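Local coordinates for protein UDP-galactopyranose mutase (Deinococcus radiodurans, PDB 3HDQ) that probably interconverts UDP-galactopyranose and UDP-galactofuranose, using bound flavin-adenine dinucleotide as cofactor, at residues 43-48 with 228-233; 130-135 with 172-177; 154-159 with 163-168. All blocks are in the same frame, centred on the assembly; numbering follows the deposited sequence.

Contact 1: residues 43-48 with 228-233; sequences VLAERL and NMLSSP
Glu46 and Met229 meet in a buried contact inside the Rossmann-like FAD-binding fold, where helix 39-50, which follows the first strand 30-35 of the parallel sheet and its glycine-rich turn, runs past the end of helix 222-229. The nearest backbone approach supports this close packing: CA of Glu46 and CA of Met229 are 5.8 Å apart. Glu46 presents aliphatic carbon to the helix end, with CB 3.4 Å from Met229 O. Its CG stands anti to the backbone N (chi1 -175°), and the bend at chi2 then carries the carboxylate away from the 228-233 segment. There Arg47 takes it side-on: NE reaches Glu46 OE1 at 2.8 Å, while NH1 makes an almost straight bond to OE2 (N-H...O 177°). Tyr97 OH adds a bond to OE1, and Arg100 a salt bridge to OE2. With an alanine here, Arg47 and Arg100 would probably be left close together without the buried negative charge they share. The remaining contacts across the segments are apolar. Val43 CG2 faces Met229 SD at 4.4 Å, and Leu230, first residue beyond its helix, swings CD2 back to within 4.1 Å of Ala45 CB.

Contact 2: residues 130-135 with 172-177; sequences NRLYGL and YNKFFR. With GDU (galactose-uridine-5'-diphosphate), chain K.
Phe175 O takes the uracil N-H of the bound UDP-galactose, at 2.9 Å from GDU N3 (N-H...O 154°), while the ring of the same residue meets Leu132 of the other segment. Phe176 CD1 approaches GDU O2 obliquely at 3.2 Å. Here the helix widens into a pi-type turn: Tyr172 O accepts from Phe176 N at 3.0 Å and from Arg177 N at 2.9 Å. The backbone of this turn thus offers a carbonyl to the base, while the Phe175 side chain is buried against the strands. Across the segments themselves the contact is apolar and centres on one methyl group. Leu132 extends its CG anti to the backbone N (chi1 -177°), which brings CD2 to 4.1 Å from Lys174 CD. The same methyl comes in at the edge of the Phe175 ring, near its plane, 4.2 Å from CE1, and also sits over the rim of one face of the Tyr133 ring. It is therefore wedged between two aromatic groups and a lysine chain. The polar ends of Lys174 and Tyr133 both go to Asp170 OD1, NZ through a salt bridge and OH through a hydrogen bond. Leu132 and Phe175 both pack on strands 111-115 and 118-122, through Val115, Leu120 and Ile122 among others, so Leu132, from helix 126-133, lies between helix 159-184 and this pair of strands.

Contact 3: residues 154-159 with 163-168; sequences EQVRTS and VVSKVG
Flanking Val156, which faces Ser165, the guanidinium group of Arg157 carries Gln155 CB over the centre of one face, 4.1 Å above the plane. Gln155 OE1 lies above the plane on that same side, and its bonds from NH1 and NH2 are accordingly weak and strongly bent, with N-H...O angles near 120°. This pairing belongs to the exposed side of the loop; Val156, between the two, points the other way, toward the helix. Its CG2 lies 4.2 Å from Ser165 OG, which is itself bonded to Asp161 O one turn back. Further on, Ser159 O is 3.6 Å from Val163 CG2. That methyl is anti to the carbonyl carbon, beside the backbone N, which turns it back toward the start of the helix. The hydrogen bond to Ser159 O comes from Thr196 OG1; the Val163 methyl only packs against that oxygen. Ser159 OG bonds to Asp192 O, so Ser159 is held through both its oxygens. Asp161 OD2 accepts from Arg157 N and Thr158 N, folding the loop against the first turn. Inside the helix Val163 O takes two N-H groups, Lys166 N at 2.9 Å and Val167 N at 3.0 Å, mixing three- and four-residue spacing. The whole is a loop doubling back along the opening turns of helix 159-184, the helix that farther on supplies uridine-binding residues to the substrate pocket of this UDP-galactopyranose mutase.

Contacts 2 and 3 share helix 159-184 and lie about 16 Å apart, centre to centre. They join directly through Val163 CG1, which is 3.6 Å from Tyr172 CD1 and 3.8 Å from Phe176 CD2; the helix start packed in contact 3 thus backs the aromatic residue that meets the uracil in contact 2. Contact 1 lies across the chain's centre, about 47 Å from contact 2 and about 43 Å from contact 3 between centres, and touches neither. The ligand nearer to it is the cofactor: the Val43 side chain is about 8 Å from FAD, without touching it, whereas that of Ser159 is about 6 Å from the UDP-galactose. The three contacts therefore sample the flavin-binding and nucleotide-sugar-binding ends of the enzyme.

Contact 1: residues 43-48 with 228-233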
loop_
_atom_site.group_PDB
_atom_site.type_symbol
_atom_site.label_atom_id
_atom_site.label_comp_id
_atom_site.label_asym_id
_atom_site.label_seq_id
_atom_site.Cartn_x
_atom_site.Cartn_y
_atom_site.Cartn_z
ATOM N N VAL A 43 17.465 -3.543 -0.239
ATOM C CA VAL A 43 18.704 -2.787 -0.343
ATOM C C VAL A 43 19.535 -3.353 -1.485
ATOM O O VAL A 43 20.096 -2.607 -2.279
ATOM C CB VAL A 43 19.522 -2.824 0.959
ATOM C CG1 VAL A 43 20.935 -2.273 0.713
ATOM C CG2 VAL A 43 18.832 -2.020 2.044
ATOM N N LEU A 44 19.606 -4.678 -1.578
ATOM C CA LEU A 44 20.341 -5.303 -2.678
ATOM C C LEU A 44 19.632 -5.104 -4.033
ATOM O O LEU A 44 20.278 -4.929 -5.068
ATOM C CB LEU A 44 20.626 -6.774 -2.382
ATOM C CG LEU A 44 21.860 -6.975 -1.492
ATOM C CD1 LEU A 44 21.793 -8.273 -0.698
ATOM C CD2 LEU A 44 23.144 -6.914 -2.342
ATOM N N ALA A 45 18.306 -5.088 -4.019
ATOM C CA ALA A 45 17.575 -4.802 -5.247
ATOM C C ALA A 45 17.888 -3.386 -5.723
ATOM O O ALA A 45 18.102 -3.153 -6.911
ATOM C CB ALA A 45 16.084 -4.989 -5.047
ATOM N N GLU A 46 17.928 -2.441 -4.792
ATOM C CA GLU A 46 18.192 -1.045 -5.151
ATOM C C GLU A 46 19.616 -0.844 -5.677
ATOM O O GLU A 46 19.816 -0.204 -6.712
ATOM C CB GLU A 46 17.918 -0.113 -3.960
ATOM C CG GLU A 46 18.049 1.375 -4.285
ATOM C CD GLU A 46 19.480 1.881 -4.178
ATOM O OE1 GLU A 46 20.215 1.432 -3.270
ATOM O OE2 GLU A 46 19.872 2.733 -4.998
ATOM N N ARG A 47 20.596 -1.382 -4.949
ATOM C CA ARG A 47 21.998 -1.279 -5.343
ATOM C C ARG A 47 22.261 -1.943 -6.695
ATOM O O ARG A 47 22.845 -1.333 -7.574
ATOM C CB ARG A 47 22.913 -1.885 -4.279
ATOM C CG ARG A 47 22.933 -1.114 -2.958
ATOM C CD ARG A 47 23.716 0.201 -3.076
ATOM N NE ARG A 47 22.969 1.203 -3.829
ATOM C CZ ARG A 47 23.525 2.177 -4.539
ATOM N NH1 ARG A 47 22.761 3.043 -5.196
ATOM N NH2 ARG A 47 24.845 2.275 -4.600
ATOM N N LEU A 48 21.831 -3.191 -6.853
ATOM C CA LEU A 48 22.062 -3.903 -8.105
ATOM C C LEU A 48 21.367 -3.169 -9.270
ATOM O O LEU A 48 21.925 -3.043 -10.364
ATOM C CB LEU A 48 21.583 -5.358 -8.013
ATOM C CG LEU A 48 22.432 -6.546 -7.507
ATOM C CD1 LEU A 48 23.931 -6.395 -7.773
ATOM C CD2 LEU A 48 22.161 -6.923 -6.055
ATOM N N ASN A 228 10.063 3.869 -2.521
ATOM C CA ASN A 228 11.141 4.619 -3.172
ATOM C C ASN A 228 12.364 3.740 -3.503
ATOM O O ASN A 228 12.977 3.883 -4.567
ATOM C CB ASN A 228 11.575 5.825 -2.316
ATOM C CG ASN A 228 10.478 6.890 -2.177
ATOM O OD1 ASN A 228 9.615 7.051 -3.052
ATOM N ND2 ASN A 228 10.518 7.624 -1.068
ATOM N N MET A 229 12.710 2.827 -2.596
ATOM C CA MET A 229 13.854 1.930 -2.792
ATOM C C MET A 229 13.675 0.977 -3.983
ATOM O O MET A 229 14.637 0.612 -4.660
ATOM C CB MET A 229 14.102 1.113 -1.525
ATOM C CG MET A 229 15.407 1.406 -0.814
ATOM S SD MET A 229 15.533 0.519 0.767
ATOM C CE MET A 229 14.508 1.584 1.732
ATOM N N LEU A 230 12.436 0.576 -4.232
ATOM C CA LEU A 230 12.150 -0.403 -5.277
ATOM C C LEU A 230 11.581 0.253 -6.539
ATOM O O LEU A 230 11.016 -0.429 -7.390
ATOM C CB LEU A 230 11.174 -1.460 -4.747
ATOM C CG LEU A 230 11.566 -2.179 -3.449
ATOM C CD1 LEU A 230 10.500 -3.192 -3.050
ATOM C CD2 LEU A 230 12.897 -2.859 -3.618
ATOM N N SER A 231 11.741 1.566 -6.665
ATOM C CA SER A 231 11.104 2.306 -7.756
ATOM C C SER A 231 11.810 2.215 -9.111
ATOM O O SER A 231 11.187 2.466 -10.144
ATOM C CB SER A 231 10.927 3.784 -7.378
ATOM O OG SER A 231 12.189 4.398 -7.208
ATOM N N SER A 232 13.101 1.895 -9.106
ATOM C CA SER A 232 13.875 1.820 -10.345
ATOM C C SER A 232 13.170 1.001 -11.430
ATOM O O SER A 232 12.533 -0.011 -11.139
ATOM C CB SER A 232 15.263 1.225 -10.093
ATOM O OG SER A 232 15.862 0.804 -11.315
ATOM N N PRO A 233 13.292 1.442 -12.686
ATOM C CA PRO A 233 12.814 0.695 -13.861
ATOM C C PRO A 233 13.398 -0.723 -13.959
ATOM O O PRO A 233 12.737 -1.596 -14.505
ATOM C CB PRO A 233 13.294 1.545 -15.039
ATOM C CG PRO A 233 13.432 2.918 -14.484
ATOM C CD PRO A 233 13.841 2.758 -13.044
#

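Contact 2: residues 130-135 with 172-177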
loop_
_atom_site.group_PDB
_atom_site.type_symbol
_atom_site.label_atom_id
_atom_site.label_comp_id
_atom_site.label_asym_id
_atom_site.label_seq_id
_atom_site.Cartn_x
_atom_site.Cartn_y
_atom_site.Cartn_z
ATOM N N ASN A 130 16.808 3.386 42.492
ATOM C CA ASN A 130 16.256 4.241 43.524
ATOM C C ASN A 130 14.749 4.037 43.686
ATOM O O ASN A 130 14.261 3.865 44.791
ATOM C CB ASN A 130 16.606 5.710 43.257
ATOM C CG ASN A 130 18.063 6.034 43.604
ATOM O OD1 ASN A 130 18.702 5.312 44.374
ATOM N ND2 ASN A 130 18.587 7.118 43.039
ATOM N N ARG A 131 14.015 4.016 42.583
ATOM C CA ARG A 131 12.571 3.936 42.674
ATOM C C ARG A 131 12.100 2.576 43.165
ATOM O O ARG A 131 11.102 2.483 43.893
ATOM C CB ARG A 131 11.903 4.325 41.344
ATOM C CG ARG A 131 12.052 5.812 40.987
ATOM C CD ARG A 131 11.374 6.157 39.662
ATOM N NE ARG A 131 9.952 5.824 39.711
ATOM C CZ ARG A 131 9.178 5.617 38.648
ATOM N NH1 ARG A 131 9.671 5.707 37.411
ATOM N NH2 ARG A 131 7.898 5.312 38.829
ATOM N N LEU A 132 12.817 1.524 42.779
ATOM C CA LEU A 132 12.409 0.167 43.118
ATOM C C LEU A 132 12.567 -0.113 44.610
ATOM O O LEU A 132 11.674 -0.689 45.233
ATOM C CB LEU A 132 13.195 -0.874 42.301
ATOM C CG LEU A 132 12.769 -2.335 42.534
ATOM C CD1 LEU A 132 11.365 -2.575 42.004
ATOM C CD2 LEU A 132 13.739 -3.317 41.899
ATOM N N TYR A 133 13.701 0.294 45.180
ATOM C CA TYR A 133 14.038 -0.059 46.564
ATOM C C TYR A 133 13.845 1.096 47.551
ATOM O O TYR A 133 14.057 0.936 48.757
ATOM C CB TYR A 133 15.487 -0.537 46.655
ATOM C CG TYR A 133 15.801 -1.799 45.886
ATOM C CD1 TYR A 133 15.085 -2.975 46.112
ATOM C CD2 TYR A 133 16.839 -1.830 44.957
ATOM C CE1 TYR A 133 15.374 -4.145 45.409
ATOM C CE2 TYR A 133 17.135 -3.000 44.251
ATOM C CZ TYR A 133 16.400 -4.147 44.488
ATOM O OH TYR A 133 16.690 -5.300 43.813
ATOM N N GLY A 134 13.456 2.259 47.037
ATOM C CA GLY A 134 13.325 3.451 47.856
ATOM C C GLY A 134 14.662 4.028 48.301
ATOM O O GLY A 134 14.768 4.573 49.399
ATOM N N LEU A 135 15.686 3.913 47.457
ATOM C CA LEU A 135 17.018 4.421 47.803
ATOM C C LEU A 135 17.244 5.839 47.290
ATOM O O LEU A 135 16.404 6.400 46.592
ATOM C CB LEU A 135 18.120 3.506 47.257
ATOM C CG LEU A 135 18.156 2.049 47.721
ATOM C CD1 LEU A 135 19.115 1.223 46.863
ATOM C CD2 LEU A 135 18.534 1.946 49.189
ATOM N N TYR A 172 17.980 -9.319 38.352
ATOM C CA TYR A 172 17.856 -10.339 37.324
ATOM C C TYR A 172 16.490 -11.015 37.367
ATOM O O TYR A 172 15.856 -11.209 36.331
ATOM C CB TYR A 172 18.972 -11.382 37.483
ATOM C CG TYR A 172 18.767 -12.649 36.682
ATOM C CD1 TYR A 172 19.098 -12.699 35.336
ATOM C CD2 TYR A 172 18.257 -13.800 37.277
ATOM C CE1 TYR A 172 18.922 -13.859 34.595
ATOM C CE2 TYR A 172 18.080 -14.964 36.546
ATOM C CZ TYR A 172 18.413 -14.983 35.203
ATOM O OH TYR A 172 18.246 -16.123 34.459
ATOM N N ASN A 173 16.035 -11.390 38.558
ATOM C CA ASN A 173 14.742 -12.062 38.671
ATOM C C ASN A 173 13.592 -11.114 38.345
ATOM O O ASN A 173 12.539 -11.541 37.860
ATOM C CB ASN A 173 14.521 -12.642 40.069
ATOM C CG ASN A 173 15.468 -13.793 40.398
ATOM O OD1 ASN A 173 16.013 -14.457 39.516
ATOM N ND2 ASN A 173 15.657 -14.032 41.685
ATOM N N LYS A 174 13.800 -9.827 38.609
ATOM C CA LYS A 174 12.730 -8.848 38.463
ATOM C C LYS A 174 12.533 -8.305 37.048
ATOM O O LYS A 174 11.403 -8.026 36.654
ATOM C CB LYS A 174 12.890 -7.714 39.484
ATOM C CG LYS A 174 12.055 -7.963 40.718
ATOM C CD LYS A 174 12.531 -7.218 41.941
ATOM C CE LYS A 174 11.684 -7.645 43.149
ATOM N NZ LYS A 174 12.457 -7.612 44.426
ATOM N N PHE A 175 13.623 -8.180 36.292
ATOM C CA PHE A 175 13.569 -7.583 34.959
ATOM C C PHE A 175 13.858 -8.564 33.805
ATOM O O PHE A 175 13.319 -8.403 32.711
ATOM C CB PHE A 175 14.518 -6.374 34.873
ATOM C CG PHE A 175 14.077 -5.195 35.703
ATOM C CD1 PHE A 175 14.383 -5.124 37.052
ATOM C CD2 PHE A 175 13.353 -4.157 35.131
ATOM C CE1 PHE A 175 13.967 -4.048 37.815
ATOM C CE2 PHE A 175 12.934 -3.079 35.895
ATOM C CZ PHE A 175 13.237 -3.027 37.236
ATOM N N PHE A 176 14.706 -9.569 34.042
ATOM C CA PHE A 176 15.173 -10.433 32.952
ATOM C C PHE A 176 14.658 -11.873 32.918
ATOM O O PHE A 176 14.226 -12.344 31.860
ATOM C CB PHE A 176 16.698 -10.426 32.867
ATOM C CG PHE A 176 17.248 -9.148 32.337
ATOM C CD1 PHE A 176 17.432 -8.976 30.979
ATOM C CD2 PHE A 176 17.544 -8.103 33.193
ATOM C CE1 PHE A 176 17.927 -7.795 30.490
ATOM C CE2 PHE A 176 18.035 -6.915 32.708
ATOM C CZ PHE A 176 18.226 -6.758 31.359
ATOM N N ARG A 177 14.715 -12.572 34.049
ATOM C CA ARG A 177 14.363 -13.987 34.057
ATOM C C ARG A 177 12.973 -14.248 33.492
ATOM O O ARG A 177 12.824 -15.010 32.534
ATOM C CB ARG A 177 14.479 -14.598 35.451
ATOM C CG ARG A 177 14.311 -16.121 35.436
ATOM C CD ARG A 177 14.467 -16.742 36.809
ATOM N NE ARG A 177 13.567 -16.128 37.780
ATOM C CZ ARG A 177 13.157 -16.722 38.897
ATOM N NH1 ARG A 177 13.560 -17.959 39.181
ATOM N NH2 ARG A 177 12.333 -16.089 39.725
HETATM N N1 GDU K . 14.945 -8.491 28.017
HETATM C C2 GDU K . 14.360 -8.603 29.117
HETATM N N3 GDU K . 13.573 -7.907 29.820
HETATM C C4 GDU K . 13.255 -6.732 29.248
HETATM C C5 GDU K . 13.855 -6.421 27.928
HETATM C C6 GDU K . 14.676 -7.325 27.360
HETATM O O2 GDU K . 14.647 -9.847 29.739
HETATM O O4 GDU K . 12.472 -5.954 29.787
HETATM C C1D GDU K . 15.789 -9.498 27.440
HETATM C C2D GDU K . 15.120 -10.679 26.696
HETATM O O2D GDU K . 15.919 -11.855 26.709
HETATM C C3D GDU K . 14.982 -10.089 25.308
HETATM C C4D GDU K . 16.380 -9.490 25.167
HETATM O O4D GDU K . 16.716 -8.987 26.464
HETATM O O3D GDU K . 14.690 -11.098 24.344
HETATM C C5D GDU K . 16.603 -8.568 23.977
HETATM O O5D GDU K . 15.712 -7.464 24.222
HETATM P PA GDU K . 15.033 -6.634 23.039
HETATM O O1A GDU K . 14.453 -5.394 23.626
HETATM O O2A GDU K . 16.088 -6.267 22.080
HETATM O O3A GDU K . 13.832 -7.456 22.403
HETATM P PB GDU K . 13.356 -7.254 20.907
HETATM O O1B GDU K . 12.266 -8.256 20.814
HETATM O O2B GDU K . 14.334 -7.575 19.839
HETATM O O3B GDU K . 12.680 -5.824 20.632
HETATM C "C1'" GDU K . 12.392 -5.078 19.433
HETATM C "C2'" GDU K . 13.654 -4.294 19.015
HETATM C "C3'" GDU K . 14.151 -3.580 20.294
HETATM C "C4'" GDU K . 13.108 -2.481 20.658
HETATM C "C5'" GDU K . 11.703 -3.139 20.741
HETATM C "C6'" GDU K . 10.538 -2.112 20.812
HETATM O "O2'" GDU K . 14.637 -5.152 18.408
HETATM O "O3'" GDU K . 15.470 -3.042 20.049
HETATM O "O4'" GDU K . 13.157 -1.464 19.634
HETATM O "O5'" GDU K . 11.332 -4.145 19.757
HETATM O "O6'" GDU K . 10.060 -1.903 22.162
#

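Contact 3: residues 154-159 with 163-168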
loop_
_atom_site.group_PDB
_atom_site.type_symbol
_atom_site.label_atom_id
_atom_site.label_comp_id
_atom_site.label_asym_id
_atom_site.label_seq_id
_atom_site.Cartn_x
_atom_site.Cartn_y
_atom_site.Cartn_z
ATOM N N GLU A 154 33.270 -16.872 36.263
ATOM C CA GLU A 154 34.617 -16.832 35.767
ATOM C C GLU A 154 34.661 -16.605 34.278
ATOM O O GLU A 154 35.564 -15.993 33.753
ATOM C CB GLU A 154 35.305 -18.103 36.175
ATOM C CG GLU A 154 35.788 -18.053 37.628
ATOM C CD GLU A 154 37.198 -18.567 37.779
ATOM O OE1 GLU A 154 37.876 -18.675 36.727
ATOM O OE2 GLU A 154 37.612 -18.876 38.921
ATOM N N GLN A 155 33.618 -17.067 33.624
ATOM C CA GLN A 155 33.458 -16.922 32.204
ATOM C C GLN A 155 32.021 -16.691 31.909
ATOM O O GLN A 155 31.218 -17.525 32.179
ATOM C CB GLN A 155 33.852 -18.220 31.527
ATOM C CG GLN A 155 35.175 -18.161 30.834
ATOM C CD GLN A 155 35.042 -17.894 29.371
ATOM O OE1 GLN A 155 34.990 -18.815 28.574
ATOM N NE2 GLN A 155 35.001 -16.627 29.003
ATOM N N VAL A 156 31.703 -15.562 31.319
ATOM C CA VAL A 156 30.336 -15.285 30.909
ATOM C C VAL A 156 30.023 -15.951 29.576
ATOM O O VAL A 156 30.714 -15.726 28.586
ATOM C CB VAL A 156 30.109 -13.768 30.787
ATOM C CG1 VAL A 156 28.671 -13.469 30.396
ATOM C CG2 VAL A 156 30.479 -13.069 32.100
ATOM N N ARG A 157 28.979 -16.773 29.556
ATOM C CA ARG A 157 28.579 -17.469 28.338
ATOM C C ARG A 157 27.082 -17.346 28.129
ATOM O O ARG A 157 26.595 -17.291 27.008
ATOM C CB ARG A 157 28.880 -18.963 28.443
ATOM C CG ARG A 157 29.879 -19.361 29.502
ATOM C CD ARG A 157 29.843 -20.874 29.709
ATOM N NE ARG A 157 31.178 -21.474 29.719
ATOM C CZ ARG A 157 32.195 -21.069 28.961
ATOM N NH1 ARG A 157 32.043 -20.066 28.103
ATOM N NH2 ARG A 157 33.369 -21.680 29.051
ATOM N N THR A 158 26.369 -17.335 29.245
ATOM C CA THR A 158 24.925 -17.449 29.293
ATOM C C THR A 158 24.253 -16.077 29.410
ATOM O O THR A 158 24.882 -15.113 29.848
ATOM C CB THR A 158 24.555 -18.333 30.497
ATOM O OG1 THR A 158 24.626 -19.709 30.104
ATOM C CG2 THR A 158 23.180 -18.064 30.975
ATOM N N SER A 159 22.988 -15.988 28.996
ATOM C CA SER A 159 22.219 -14.765 29.203
ATOM C C SER A 159 21.974 -14.516 30.692
ATOM O O SER A 159 21.830 -13.373 31.113
ATOM C CB SER A 159 20.898 -14.791 28.425
ATOM O OG SER A 159 21.061 -14.218 27.141
ATOM N N VAL A 163 23.827 -10.920 33.052
ATOM C CA VAL A 163 23.028 -10.064 33.912
ATOM C C VAL A 163 23.404 -10.222 35.383
ATOM O O VAL A 163 23.734 -9.252 36.057
ATOM C CB VAL A 163 21.525 -10.350 33.716
ATOM C CG1 VAL A 163 20.682 -9.564 34.728
ATOM C CG2 VAL A 163 21.129 -10.028 32.277
ATOM N N VAL A 164 23.368 -11.455 35.870
ATOM C CA VAL A 164 23.610 -11.720 37.283
ATOM C C VAL A 164 25.012 -11.264 37.732
ATOM O O VAL A 164 25.230 -10.958 38.892
ATOM C CB VAL A 164 23.341 -13.208 37.609
ATOM C CG1 VAL A 164 24.571 -14.082 37.310
ATOM C CG2 VAL A 164 22.890 -13.363 39.036
ATOM N N SER A 165 25.946 -11.179 36.796
ATOM C CA SER A 165 27.312 -10.762 37.107
ATOM C C SER A 165 27.489 -9.246 37.104
ATOM O O SER A 165 28.570 -8.737 37.421
ATOM C CB SER A 165 28.305 -11.395 36.117
ATOM O OG SER A 165 28.197 -10.806 34.835
ATOM N N LYS A 166 26.431 -8.529 36.736
ATOM C CA LYS A 166 26.486 -7.071 36.683
ATOM C C LYS A 166 25.557 -6.389 37.684
ATOM O O LYS A 166 25.933 -5.381 38.293
ATOM C CB LYS A 166 26.207 -6.569 35.261
ATOM C CG LYS A 166 27.268 -6.990 34.262
ATOM C CD LYS A 166 27.025 -6.416 32.879
ATOM C CE LYS A 166 27.989 -7.058 31.885
ATOM N NZ LYS A 166 27.872 -6.469 30.528
ATOM N N VAL A 167 24.355 -6.932 37.855
ATOM C CA VAL A 167 23.367 -6.318 38.743
ATOM C C VAL A 167 22.786 -7.291 39.758
ATOM O O VAL A 167 21.853 -6.953 40.488
ATOM C CB VAL A 167 22.195 -5.704 37.952
ATOM C CG1 VAL A 167 22.688 -4.582 37.061
ATOM C CG2 VAL A 167 21.468 -6.785 37.150
ATOM N N GLY A 168 23.322 -8.506 39.796
ATOM C CA GLY A 168 22.939 -9.451 40.821
ATOM C C GLY A 168 21.645 -10.187 40.556
ATOM O O GLY A 168 20.992 -10.003 39.536
#